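Local coordinates for protein aldose 1-epimerase (Escherichia coli, PDB 3NRE) that probably interconverts the alpha and beta anomers of aldose sugars, as a member of the aldose 1-epimerase (galactose mutarotase-like) family, at residues S47-V52 with H149-L154; F234-D239 with F250-P255; G20-G25 with G41-A46; L128-S133 with S282-R287. All coordinates share one frame; numbering follows the deposited sequence.

Interaction 1 of 4, residues S47-V52 with H149-L154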
loop_
_atom_site.group_PDB
_atom_site.type_symbol
_atom_site.label_atom_id
_atom_site.label_comp_id
_atom_site.label_asym_id
_atom_site.label_seq_id
_atom_site.Cartn_x
_atom_site.Cartn_y
_atom_site.Cartn_z
ATOM N N SER A 47 -1.952 -5.137 -9.479
ATOM C CA SER A 47 -3.103 -4.328 -8.998
ATOM C C SER A 47 -2.895 -3.724 -7.610
ATOM O O SER A 47 -3.515 -2.716 -7.285
ATOM C CB SER A 47 -4.360 -5.203 -8.928
ATOM O OG SER A 47 -4.565 -5.842 -10.151
ATOM N N CYS A 48 -2.090 -4.397 -6.779
ATOM C CA CYS A 48 -1.832 -3.992 -5.385
ATOM C C CYS A 48 -0.669 -4.793 -4.863
ATOM O O CYS A 48 -0.590 -5.997 -5.113
ATOM C CB CYS A 48 -3.052 -4.278 -4.480
ATOM S SG CYS A 48 -2.905 -3.718 -2.817
ATOM N N PHE A 49 0.190 -4.169 -4.038
ATOM C CA PHE A 49 1.225 -4.934 -3.357
ATOM C C PHE A 49 1.305 -4.554 -1.897
ATOM O O PHE A 49 0.926 -3.431 -1.536
ATOM C CB PHE A 49 2.600 -4.829 -4.072
ATOM C CG PHE A 49 3.164 -3.440 -4.241
ATOM C CD1 PHE A 49 3.880 -2.836 -3.228
ATOM C CD2 PHE A 49 3.126 -2.782 -5.502
ATOM C CE1 PHE A 49 4.508 -1.652 -3.383
ATOM C CE2 PHE A 49 3.705 -1.538 -5.644
ATOM C CZ PHE A 49 4.408 -0.969 -4.582
ATOM N N PRO A 50 1.784 -5.473 -1.056
ATOM C CA PRO A 50 1.842 -5.255 0.383
ATOM C C PRO A 50 3.107 -4.533 0.738
ATOM O O PRO A 50 4.121 -4.603 0.003
ATOM C CB PRO A 50 1.880 -6.669 0.952
ATOM C CG PRO A 50 2.606 -7.464 -0.112
ATOM C CD PRO A 50 2.114 -6.868 -1.417
ATOM N N LEU A 51 3.031 -3.781 1.834
ATOM C CA LEU A 51 4.182 -3.054 2.356
ATOM C C LEU A 51 4.541 -3.646 3.728
ATOM O O LEU A 51 3.763 -3.514 4.685
ATOM C CB LEU A 51 3.797 -1.547 2.485
ATOM C CG LEU A 51 3.160 -0.918 1.215
ATOM C CD1 LEU A 51 2.699 0.524 1.475
ATOM C CD2 LEU A 51 4.090 -0.984 0.011
ATOM N N VAL A 52 5.676 -4.337 3.798
ATOM C CA VAL A 52 6.151 -4.969 5.045
ATOM C C VAL A 52 7.656 -5.175 4.908
ATOM O O VAL A 52 8.134 -5.647 3.872
ATOM C CB VAL A 52 5.403 -6.318 5.266
ATOM C CG1 VAL A 52 5.646 -7.335 4.072
ATOM C CG2 VAL A 52 5.847 -6.942 6.548
ATOM N N HIS A 149 -0.370 -0.862 -1.368
ATOM C CA HIS A 149 -0.158 0.027 -2.485
ATOM C C HIS A 149 -1.071 -0.338 -3.641
ATOM O O HIS A 149 -0.625 -0.919 -4.640
ATOM C CB HIS A 149 1.327 -0.017 -2.833
ATOM C CG HIS A 149 1.783 1.032 -3.782
ATOM N ND1 HIS A 149 1.399 1.049 -5.102
ATOM C CD2 HIS A 149 2.689 2.030 -3.646
ATOM C CE1 HIS A 149 2.022 2.034 -5.736
ATOM N NE2 HIS A 149 2.827 2.629 -4.877
ATOM N N PRO A 150 -2.375 -0.045 -3.507
ATOM C CA PRO A 150 -3.296 -0.376 -4.594
ATOM C C PRO A 150 -3.268 0.633 -5.723
ATOM O O PRO A 150 -3.128 1.849 -5.488
ATOM C CB PRO A 150 -4.660 -0.428 -3.890
ATOM C CG PRO A 150 -4.508 0.459 -2.732
ATOM C CD PRO A 150 -3.099 0.438 -2.316
ATOM N N TYR A 151 -3.463 0.118 -6.929
ATOM C CA TYR A 151 -3.580 0.887 -8.126
ATOM C C TYR A 151 -5.034 0.882 -8.582
ATOM O O TYR A 151 -5.593 -0.187 -8.888
ATOM C CB TYR A 151 -2.758 0.265 -9.243
ATOM C CG TYR A 151 -1.243 0.291 -9.042
ATOM C CD1 TYR A 151 -0.606 -0.687 -8.266
ATOM C CD2 TYR A 151 -0.460 1.244 -9.663
ATOM C CE1 TYR A 151 0.798 -0.670 -8.110
ATOM C CE2 TYR A 151 0.929 1.228 -9.522
ATOM C CZ TYR A 151 1.518 0.304 -8.736
ATOM O OH TYR A 151 2.901 0.287 -8.598
ATOM N N PHE A 152 -5.653 2.062 -8.635
ATOM C CA PHE A 152 -7.049 2.187 -9.064
ATOM C C PHE A 152 -7.148 2.754 -10.475
ATOM O O PHE A 152 -6.343 3.576 -10.872
ATOM C CB PHE A 152 -7.774 3.162 -8.153
ATOM C CG PHE A 152 -7.884 2.699 -6.736
ATOM C CD1 PHE A 152 -8.910 1.845 -6.368
ATOM C CD2 PHE A 152 -6.955 3.066 -5.804
ATOM C CE1 PHE A 152 -9.014 1.368 -5.071
ATOM C CE2 PHE A 152 -7.074 2.622 -4.478
ATOM C CZ PHE A 152 -8.117 1.787 -4.109
ATOM N N PRO A 153 -8.213 2.385 -11.231
ATOM C CA PRO A 153 -8.445 2.953 -12.537
ATOM C C PRO A 153 -8.650 4.453 -12.380
ATOM O O PRO A 153 -9.215 4.894 -11.394
ATOM C CB PRO A 153 -9.740 2.298 -13.007
ATOM C CG PRO A 153 -9.994 1.191 -11.992
ATOM C CD PRO A 153 -9.231 1.414 -10.812
ATOM N N LEU A 154 -8.220 5.203 -13.363
ATOM C CA LEU A 154 -8.472 6.654 -13.349
ATOM C C LEU A 154 -9.193 7.108 -14.576
ATOM O O LEU A 154 -8.769 6.813 -15.688
ATOM C CB LEU A 154 -7.132 7.408 -13.263
ATOM C CG LEU A 154 -7.134 8.924 -13.143
ATOM C CD1 LEU A 154 -7.941 9.389 -11.927
ATOM C CD2 LEU A 154 -5.705 9.517 -13.042
#
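Ser47 to Phe49 run antiparallel to His149 to Tyr151, and the short axes of strands 48-51 and 149-153 approach to 4.6 Å at 161°. Tyr151 N gives an almost straight bond of 2.9 Å to Ser47 O, coming in tilted from the carbonyl plane. Two residues on, His149 N reaches Phe49 O, also at 2.9 Å, while the return bond from Phe49 N to His149 O is weak. The side chains of Phe49 and His149 lie alongside each other and point the same way. Their rings form an offset stack, planes 12° apart, with Phe49 CZ over one face of the imidazole, 3.4 Å from His149 CG. His149 CB sits over the same phenyl ring, 3.7 Å from its centroid, as a CH-pi contact. Phe49 takes the rotamer with CG between its backbone N and carbonyl carbon (chi1 58°), which carries the ring over to the histidine. Ser47 and Cys48 together face Ile23, a classic beta bulge where this short strand also meets strand 22-28 in the beta-sandwich. Were Phe49 cut back to an alanine, the imidazole would probably lose the flat surface it lies on and be freer to turn. Tyr151 completes the aromatic cluster: its OH comes in plane to the edge of the Phe49 ring, 3.6 Å from Phe49 CE2. Cys48 SG packs on Pro150 CB at 3.9 Å. His149 NE2 hydrogen-bonds a PEG molecule, probably from the crystallisation liquor, which is consistent with a sugar-binding pocket here.

Interaction 2 of 4, residues F234-D239 with F250-P255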
loop_
_atom_site.group_PDB
_atom_site.type_symbol
_atom_site.label_atom_id
_atom_site.label_comp_id
_atom_site.label_asym_id
_atom_site.label_seq_id
_atom_site.Cartn_x
_atom_site.Cartn_y
_atom_site.Cartn_z
ATOM N N PHE A 234 -0.570 7.888 1.031
ATOM C CA PHE A 234 0.113 8.518 -0.097
ATOM C C PHE A 234 -0.798 8.513 -1.324
ATOM O O PHE A 234 -1.602 7.622 -1.523
ATOM C CB PHE A 234 1.458 7.789 -0.440
ATOM C CG PHE A 234 2.708 8.434 0.158
ATOM C CD1 PHE A 234 2.991 8.289 1.519
ATOM C CD2 PHE A 234 3.587 9.168 -0.613
ATOM C CE1 PHE A 234 4.115 8.879 2.081
ATOM C CE2 PHE A 234 4.702 9.733 -0.040
ATOM C CZ PHE A 234 4.977 9.586 1.281
ATOM N N ILE A 235 -0.678 9.531 -2.142
ATOM C CA ILE A 235 -1.334 9.584 -3.430
ATOM C C ILE A 235 -0.211 9.574 -4.459
ATOM O O ILE A 235 0.769 10.349 -4.347
ATOM C CB ILE A 235 -2.133 10.871 -3.649
ATOM C CG1 ILE A 235 -3.279 10.994 -2.654
ATOM C CG2 ILE A 235 -2.666 10.969 -5.093
ATOM C CD1 ILE A 235 -4.339 9.850 -2.713
ATOM N N PHE A 236 -0.381 8.730 -5.471
ATOM C CA PHE A 236 0.464 8.699 -6.638
ATOM C C PHE A 236 -0.350 8.906 -7.914
ATOM O O PHE A 236 -1.332 8.199 -8.145
ATOM C CB PHE A 236 1.234 7.348 -6.699
ATOM C CG PHE A 236 2.169 7.295 -7.843
ATOM C CD1 PHE A 236 3.172 8.227 -7.936
ATOM C CD2 PHE A 236 2.035 6.373 -8.836
ATOM C CE1 PHE A 236 4.028 8.230 -8.997
ATOM C CE2 PHE A 236 2.899 6.367 -9.939
ATOM C CZ PHE A 236 3.902 7.283 -10.008
ATOM N N VAL A 237 0.065 9.882 -8.726
ATOM C CA VAL A 237 -0.363 10.090 -10.111
ATOM C C VAL A 237 0.940 10.223 -10.884
ATOM O O VAL A 237 1.824 11.003 -10.513
ATOM C CB VAL A 237 -1.188 11.357 -10.323
ATOM C CG1 VAL A 237 -1.628 11.460 -11.803
ATOM C CG2 VAL A 237 -2.382 11.355 -9.394
ATOM N N SER A 238 1.063 9.466 -11.955
ATOM C CA SER A 238 2.287 9.507 -12.766
ATOM C C SER A 238 2.278 10.649 -13.809
ATOM O O SER A 238 1.471 11.565 -13.722
ATOM C CB SER A 238 2.508 8.103 -13.355
ATOM O OG SER A 238 3.831 7.899 -13.822
ATOM N N ASP A 239 3.192 10.652 -14.775
ATOM C CA ASP A 239 3.223 11.688 -15.835
ATOM C C ASP A 239 3.829 11.081 -17.088
ATOM O O ASP A 239 4.749 10.252 -16.969
ATOM C CB ASP A 239 4.076 12.891 -15.397
ATOM C CG ASP A 239 4.123 14.023 -16.457
ATOM O OD1 ASP A 239 3.084 14.377 -17.024
ATOM O OD2 ASP A 239 5.212 14.579 -16.695
ATOM N N PHE A 250 -4.447 5.298 -14.389
ATOM C CA PHE A 250 -4.491 4.860 -12.987
ATOM C C PHE A 250 -3.892 5.859 -12.031
ATOM O O PHE A 250 -3.193 6.772 -12.401
ATOM C CB PHE A 250 -3.772 3.511 -12.742
ATOM C CG PHE A 250 -2.243 3.599 -12.881
ATOM C CD1 PHE A 250 -1.447 4.023 -11.815
ATOM C CD2 PHE A 250 -1.646 3.373 -14.112
ATOM C CE1 PHE A 250 -0.014 4.137 -11.977
ATOM C CE2 PHE A 250 -0.227 3.477 -14.245
ATOM C CZ PHE A 250 0.525 3.874 -13.186
ATOM N N PHE A 251 -4.204 5.651 -10.776
ATOM C CA PHE A 251 -3.598 6.400 -9.654
ATOM C C PHE A 251 -3.544 5.466 -8.475
ATOM O O PHE A 251 -4.170 4.435 -8.478
ATOM C CB PHE A 251 -4.406 7.647 -9.254
ATOM C CG PHE A 251 -5.665 7.338 -8.508
ATOM C CD1 PHE A 251 -6.808 6.924 -9.203
ATOM C CD2 PHE A 251 -5.719 7.436 -7.106
ATOM C CE1 PHE A 251 -7.995 6.619 -8.516
ATOM C CE2 PHE A 251 -6.885 7.143 -6.420
ATOM C CZ PHE A 251 -8.037 6.732 -7.133
ATOM N N CYS A 252 -2.754 5.820 -7.459
ATOM C CA CYS A 252 -2.663 5.026 -6.230
ATOM C C CYS A 252 -3.099 5.837 -5.046
ATOM O O CYS A 252 -2.827 7.033 -4.948
ATOM C CB CYS A 252 -1.257 4.556 -5.973
ATOM S SG CYS A 252 -0.558 3.678 -7.355
ATOM N N LEU A 253 -3.801 5.177 -4.132
ATOM C CA LEU A 253 -4.109 5.758 -2.806
ATOM C C LEU A 253 -3.628 4.685 -1.870
ATOM O O LEU A 253 -4.218 3.603 -1.812
ATOM C CB LEU A 253 -5.598 6.063 -2.605
ATOM C CG LEU A 253 -5.930 6.823 -1.321
ATOM C CD1 LEU A 253 -7.299 7.529 -1.452
ATOM C CD2 LEU A 253 -5.876 5.923 -0.051
ATOM N N GLU A 254 -2.545 4.971 -1.145
ATOM C CA GLU A 254 -1.754 3.940 -0.411
ATOM C C GLU A 254 -1.905 4.090 1.098
ATOM O O GLU A 254 -1.300 4.992 1.678
ATOM C CB GLU A 254 -0.273 4.065 -0.725
ATOM C CG GLU A 254 0.047 4.182 -2.222
ATOM C CD GLU A 254 1.460 4.771 -2.493
ATOM O OE1 GLU A 254 2.446 4.549 -1.706
ATOM O OE2 GLU A 254 1.490 5.455 -3.538
ATOM N N PRO A 255 -2.673 3.219 1.751
ATOM C CA PRO A 255 -2.775 3.317 3.210
ATOM C C PRO A 255 -1.535 2.794 3.930
ATOM O O PRO A 255 -0.921 1.770 3.551
ATOM C CB PRO A 255 -3.976 2.465 3.543
ATOM C CG PRO A 255 -3.911 1.389 2.446
ATOM C CD PRO A 255 -3.498 2.122 1.235
#
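Phe234 O takes the shortest bond of the pair, 2.8 Å from Glu254 N, which lies in the carbonyl plane, and the same oxygen also receives a CA-H...O contact from Leu253 CA at 3.4 Å. Phe236 O is served alike by Cys252 N, also in its carbonyl plane, with the CB of Phe251 close by at 3.3 Å. Phe234 N and Phe236 N return bonds to Glu254 O and Cys252 O, both tilted from the carbonyl planes, so two hydrogen-bonded pairs flank the non-hydrogen-bonded pair Ile235-Leu253 in a regular antiparallel hairpin. On one face of the sheet the Glu254 carboxylate lies across the neighbouring strand: OE1 is 3.6 Å from Phe234 CB and OE2 is 3.7 Å from Phe236 CB. Its CG is anti to the carbonyl carbon (chi1 -48°) and the chain beyond is extended, which carries the acid over those two methylenes. Next along this face, Cys252 SG comes in at the edge of the Phe236 ring, 4.0 Å from CD2, a sulfur-aromatic contact. Farther out Phe236 CE2 approaches the edge of the Phe250 ring. This face probably turns to the sugar pocket, since a PEG molecule, likely from the crystallisation liquor, lies near the Phe234 side chain. On the other face Ile235 CD1 rests on Leu253 CG at 3.7 Å, and Val237 CG2 reaches the CB of Phe251. Strand 232-237 is flanked on its other edge by strand 200-205, where Ile235 and Val237 pack on Val200, while strand 250-256 borders strand 142-153, whose His149 touches both Cys252 and Glu254.

Interaction 3 of 4, residues G20-G25 with G41-A46; sequences GGVIEG and GVATDA
Val22 reaches the 41-46 loop with every carbon of its side chain. Its CB stands 3.8 Å from the methyl of Ala46 (CB); CG1, beside the backbone N and anti to the carbonyl carbon (chi1 -56°), turns to Ala43 CB at 3.9 Å; CG2 presses on Ala46 CB at 3.7 Å. The Ala46 methyl is thus held between the valine and the backbone, with Ile23 O 3.4 Å from its CB. Both alanines belong to a compact turn: the 3-10 segment 43-45 is closed by a bond from Ala46 N to Ala43 O. From beyond the valine, Glu24 bends at chi2 (-79°) and folds its carboxylate over Ala46, OE1 lying 3.7 Å from Ala46 CA. That oxygen accepts the backbone N-H of Lys39, while a water lies 3.0 Å from Glu24 OE2 and 3.2 Å from Val42 O, bridging the segments. Glu24 and Gly25 both face Asp15, a classic beta bulge in the pairing of strands 22-28 and 12-17. The two segments therefore meet through methyl groups, the Glu24 carboxylate laid on Ala46 and a shared water, without a direct hydrogen bond, and the acid, with the Lys39 N-H at OE1 and a water beside OE2, is probably ionised.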
loop_
_atom_site.group_PDB
_atom_site.type_symbol
_atom_site.label_atom_id
_atom_site.label_comp_id
_atom_site.label_asym_id
_atom_site.label_seq_id
_atom_site.Cartn_x
_atom_site.Cartn_y
_atom_site.Cartn_z
ATOM N N GLY A 20 5.475 -11.676 -4.838
ATOM C CA GLY A 20 5.232 -10.440 -4.114
ATOM C C GLY A 20 3.968 -10.393 -3.257
ATOM O O GLY A 20 3.644 -9.384 -2.677
ATOM N N GLY A 21 3.162 -11.447 -3.272
ATOM C CA GLY A 21 1.904 -11.410 -2.595
ATOM C C GLY A 21 0.951 -10.363 -3.146
ATOM O O GLY A 21 0.193 -9.749 -2.419
ATOM N N VAL A 22 1.027 -10.174 -4.450
ATOM C CA VAL A 22 0.333 -9.099 -5.109
ATOM C C VAL A 22 -1.039 -9.524 -5.608
ATOM O O VAL A 22 -1.258 -10.660 -6.031
ATOM C CB VAL A 22 1.144 -8.514 -6.258
ATOM C CG1 VAL A 22 2.535 -8.048 -5.761
ATOM C CG2 VAL A 22 1.279 -9.518 -7.475
ATOM N N ILE A 23 -1.967 -8.591 -5.551
ATOM C CA ILE A 23 -3.237 -8.760 -6.273
ATOM C C ILE A 23 -2.958 -8.496 -7.739
ATOM O O ILE A 23 -2.310 -7.497 -8.071
ATOM C CB ILE A 23 -4.299 -7.785 -5.775
ATOM C CG1 ILE A 23 -4.563 -8.072 -4.299
ATOM C CG2 ILE A 23 -5.635 -7.964 -6.512
ATOM C CD1 ILE A 23 -5.571 -7.143 -3.622
ATOM N N GLU A 24 -3.444 -9.373 -8.595
ATOM C CA GLU A 24 -3.314 -9.223 -10.077
ATOM C C GLU A 24 -4.629 -8.842 -10.778
ATOM O O GLU A 24 -4.638 -8.564 -11.968
ATOM C CB GLU A 24 -2.706 -10.499 -10.710
ATOM C CG GLU A 24 -1.250 -10.693 -10.278
ATOM C CD GLU A 24 -0.210 -9.797 -11.045
ATOM O OE1 GLU A 24 -0.621 -8.922 -11.844
ATOM O OE2 GLU A 24 1.024 -10.048 -10.886
ATOM N N GLY A 25 -5.727 -8.831 -10.038
ATOM C CA GLY A 25 -6.996 -8.327 -10.535
ATOM C C GLY A 25 -8.058 -8.372 -9.460
ATOM O O GLY A 25 -8.031 -9.223 -8.595
ATOM N N GLY A 41 5.110 -10.742 -12.834
ATOM C CA GLY A 41 5.993 -11.019 -11.680
ATOM C C GLY A 41 6.730 -9.790 -11.164
ATOM O O GLY A 41 7.594 -9.884 -10.251
ATOM N N VAL A 42 6.394 -8.610 -11.727
ATOM C CA VAL A 42 6.921 -7.348 -11.286
ATOM C C VAL A 42 5.775 -6.619 -10.557
ATOM O O VAL A 42 4.691 -6.366 -11.122
ATOM C CB VAL A 42 7.415 -6.520 -12.485
ATOM C CG1 VAL A 42 7.919 -5.153 -11.984
ATOM C CG2 VAL A 42 8.532 -7.331 -13.285
ATOM N N ALA A 43 5.997 -6.353 -9.286
ATOM C CA ALA A 43 4.930 -5.810 -8.419
ATOM C C ALA A 43 4.347 -4.479 -8.875
ATOM O O ALA A 43 3.150 -4.234 -8.700
ATOM C CB ALA A 43 5.412 -5.721 -6.959
ATOM N N THR A 44 5.179 -3.631 -9.469
ATOM C CA THR A 44 4.722 -2.336 -9.978
ATOM C C THR A 44 3.861 -2.448 -11.238
ATOM O O THR A 44 3.324 -1.436 -11.711
ATOM C CB THR A 44 5.903 -1.375 -10.217
ATOM O OG1 THR A 44 6.852 -1.980 -11.102
ATOM C CG2 THR A 44 6.562 -1.004 -8.867
ATOM N N ASP A 45 3.712 -3.661 -11.771
ATOM C CA ASP A 45 2.766 -3.927 -12.866
ATOM C C ASP A 45 1.474 -4.576 -12.379
ATOM O O ASP A 45 0.615 -4.854 -13.203
ATOM C CB ASP A 45 3.352 -4.869 -13.890
ATOM C CG ASP A 45 4.515 -4.295 -14.663
ATOM O OD1 ASP A 45 4.575 -3.050 -14.863
ATOM O OD2 ASP A 45 5.306 -5.151 -15.156
ATOM N N ALA A 46 1.350 -4.790 -11.075
ATOM C CA ALA A 46 0.209 -5.530 -10.498
ATOM C C ALA A 46 -0.936 -4.598 -10.118
ATOM O O ALA A 46 -0.927 -3.428 -10.469
ATOM C CB ALA A 46 0.648 -6.299 -9.280
HETATM O O HOH W 1 2.495 -8.061 -12.621
#

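Interaction 4 of 4, residues L128-S133 with S282-R287; sequences LTVTLS and SEMSLR
Leu128, Val130 and Leu132 each exchange two backbone hydrogen bonds with Leu286, Met284 and Ser282, six in all. The shortest runs from Leu286 N to Leu128 O at 2.8 Å. Its return bond, Leu128 N to Leu286 O, measures 3.0 Å. Between them, at the non-hydrogen-bonded pairs, CA-H...O contacts fill in: Ser285 CA lies 3.2 Å from Leu128 O and Glu283 CA 3.3 Å from Val130 O. Van der Waals packing differs on the two faces. On the partly exposed one, the Thr129 methyl CG2 lies across the Glu283 chain, 3.4 Å from both CG and CD; the glutamate has CG anti to its own N (chi1 178°) and runs extended, which takes it diagonally to that threonine. With an alanine in place of Glu283, the methyl of Thr129 would probably lose this cover and a gap would open beside it. On the buried face, Leu128 CD2 meets Leu286 CD1 at 4.3 Å, and Val130 CG2 comes to 4.4 Å from CE of Met284, deposited as selenomethionine. The pair lies inside a large antiparallel sheet, with strand 114-123 beyond 127-136 and strand 220-227 beyond 279-290, while Trp148 of strand 142-153 packs on Val130, Leu132 and Met284.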
loop_
_atom_site.group_PDB
_atom_site.type_symbol
_atom_site.label_atom_id
_atom_site.label_comp_id
_atom_site.label_asym_id
_atom_site.label_seq_id
_atom_site.Cartn_x
_atom_site.Cartn_y
_atom_site.Cartn_z
ATOM N N LEU A 128 -13.888 -6.979 -0.271
ATOM C CA LEU A 128 -12.603 -7.655 -0.190
ATOM C C LEU A 128 -11.934 -7.194 1.110
ATOM O O LEU A 128 -11.827 -5.980 1.349
ATOM C CB LEU A 128 -11.696 -7.198 -1.336
ATOM C CG LEU A 128 -10.221 -7.594 -1.203
ATOM C CD1 LEU A 128 -10.053 -9.115 -1.150
ATOM C CD2 LEU A 128 -9.376 -6.967 -2.323
ATOM N N THR A 129 -11.513 -8.157 1.942
ATOM C CA THR A 129 -10.765 -7.871 3.168
ATOM C C THR A 129 -9.367 -8.503 3.034
ATOM O O THR A 129 -9.216 -9.682 2.704
ATOM C CB THR A 129 -11.486 -8.426 4.425
ATOM O OG1 THR A 129 -12.832 -7.924 4.477
ATOM C CG2 THR A 129 -10.760 -8.033 5.714
ATOM N N VAL A 130 -8.347 -7.712 3.319
ATOM C CA VAL A 130 -6.963 -8.152 3.247
ATOM C C VAL A 130 -6.324 -7.825 4.598
ATOM O O VAL A 130 -6.517 -6.730 5.102
ATOM C CB VAL A 130 -6.161 -7.426 2.142
ATOM C CG1 VAL A 130 -4.772 -8.040 2.074
ATOM C CG2 VAL A 130 -6.874 -7.488 0.737
ATOM N N THR A 131 -5.633 -8.800 5.177
ATOM C CA THR A 131 -5.050 -8.713 6.502
ATOM C C THR A 131 -3.542 -9.063 6.434
ATOM O O THR A 131 -3.167 -10.140 5.929
ATOM C CB THR A 131 -5.841 -9.702 7.414
ATOM O OG1 THR A 131 -7.242 -9.362 7.389
ATOM C CG2 THR A 131 -5.328 -9.743 8.879
ATOM N N LEU A 132 -2.681 -8.171 6.930
ATOM C CA LEU A 132 -1.256 -8.435 7.072
ATOM C C LEU A 132 -0.923 -8.564 8.563
ATOM O O LEU A 132 -1.334 -7.705 9.345
ATOM C CB LEU A 132 -0.448 -7.279 6.497
ATOM C CG LEU A 132 -0.153 -7.220 4.991
ATOM C CD1 LEU A 132 0.346 -5.824 4.711
ATOM C CD2 LEU A 132 0.854 -8.341 4.558
ATOM N N SER A 133 -0.211 -9.636 8.932
ATOM C CA SER A 133 0.258 -9.893 10.281
ATOM C C SER A 133 1.732 -10.244 10.204
ATOM O O SER A 133 2.103 -11.194 9.496
ATOM C CB SER A 133 -0.498 -11.052 10.945
ATOM O OG SER A 133 -1.899 -10.868 10.831
ATOM N N SER A 282 -2.702 -5.498 10.615
ATOM C CA SER A 282 -3.561 -4.418 10.095
ATOM C C SER A 282 -4.478 -5.024 9.049
ATOM O O SER A 282 -4.123 -6.021 8.472
ATOM C CB SER A 282 -2.770 -3.262 9.489
ATOM O OG SER A 282 -1.965 -3.677 8.436
ATOM N N GLU A 283 -5.619 -4.391 8.792
ATOM C CA GLU A 283 -6.566 -4.871 7.809
ATOM C C GLU A 283 -6.978 -3.706 6.904
ATOM O O GLU A 283 -7.118 -2.577 7.362
ATOM C CB GLU A 283 -7.784 -5.439 8.553
ATOM C CG GLU A 283 -8.907 -5.941 7.691
ATOM C CD GLU A 283 -10.177 -6.179 8.494
ATOM O OE1 GLU A 283 -10.162 -7.129 9.312
ATOM O OE2 GLU A 283 -11.161 -5.407 8.306
HETATM N N MSE A 284 -7.179 -3.981 5.615
HETATM C CA MSE A 284 -7.766 -3.011 4.704
HETATM C C MSE A 284 -8.978 -3.700 4.120
HETATM O O MSE A 284 -8.847 -4.845 3.689
HETATM C CB MSE A 284 -6.770 -2.701 3.595
HETATM C CG MSE A 284 -7.339 -1.919 2.405
HETATM SE SE MSE A 284 -6.138 -1.519 1.002
HETATM C CE MSE A 284 -5.831 -3.254 0.229
ATOM N N SER A 285 -10.122 -3.020 4.068
ATOM C CA SER A 285 -11.236 -3.542 3.328
ATOM C C SER A 285 -11.626 -2.597 2.205
ATOM O O SER A 285 -11.507 -1.366 2.336
ATOM C CB SER A 285 -12.405 -3.860 4.241
ATOM O OG SER A 285 -13.051 -2.700 4.747
ATOM N N LEU A 286 -12.031 -3.189 1.075
ATOM C CA LEU A 286 -12.536 -2.418 -0.058
ATOM C C LEU A 286 -13.941 -2.902 -0.355
ATOM O O LEU A 286 -14.128 -4.038 -0.746
ATOM C CB LEU A 286 -11.629 -2.622 -1.283
ATOM C CG LEU A 286 -10.140 -2.252 -1.132
ATOM C CD1 LEU A 286 -9.363 -2.659 -2.396
ATOM C CD2 LEU A 286 -9.981 -0.774 -0.801
ATOM N N ARG A 287 -14.928 -2.029 -0.203
ATOM C CA ARG A 287 -16.312 -2.409 -0.402
ATOM C C ARG A 287 -16.864 -1.708 -1.616
ATOM O O ARG A 287 -16.727 -0.482 -1.737
ATOM C CB ARG A 287 -17.156 -2.086 0.835
ATOM C CG ARG A 287 -18.620 -2.413 0.674
ATOM C CD ARG A 287 -19.392 -2.466 2.007
ATOM N NE ARG A 287 -19.383 -1.166 2.684
ATOM C CZ ARG A 287 -20.162 -0.129 2.372
ATOM N NH1 ARG A 287 -21.038 -0.185 1.371
ATOM N NH2 ARG A 287 -20.058 0.990 3.071
#

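Strand 142-153 joins interactions 1 and 2, whose centres are 9 Å apart: Phe152 N lies 2.8 Å from Phe251 O, a probable hydrogen bond, and His149 CD2 is 3.2 Å from Glu254 OE1. With the PEG molecule bound beside His149, Tyr151 and Phe234, this side probably marks the sugar pocket. Interaction 3 backs onto interaction 1 through Ser47 N and Ile23 O, 2.8 Å apart, centres about 8 Å apart. Interaction 4 belongs to the other large sheet and meets the rest by packing: Cys48 SG lies 4.2 Å from Met284 CE, and Ile23 CD1 4.0 Å from Leu128 CD2. Interactions 2 and 4 lie on opposite sides of the chain's centre, 18 Å apart between centres.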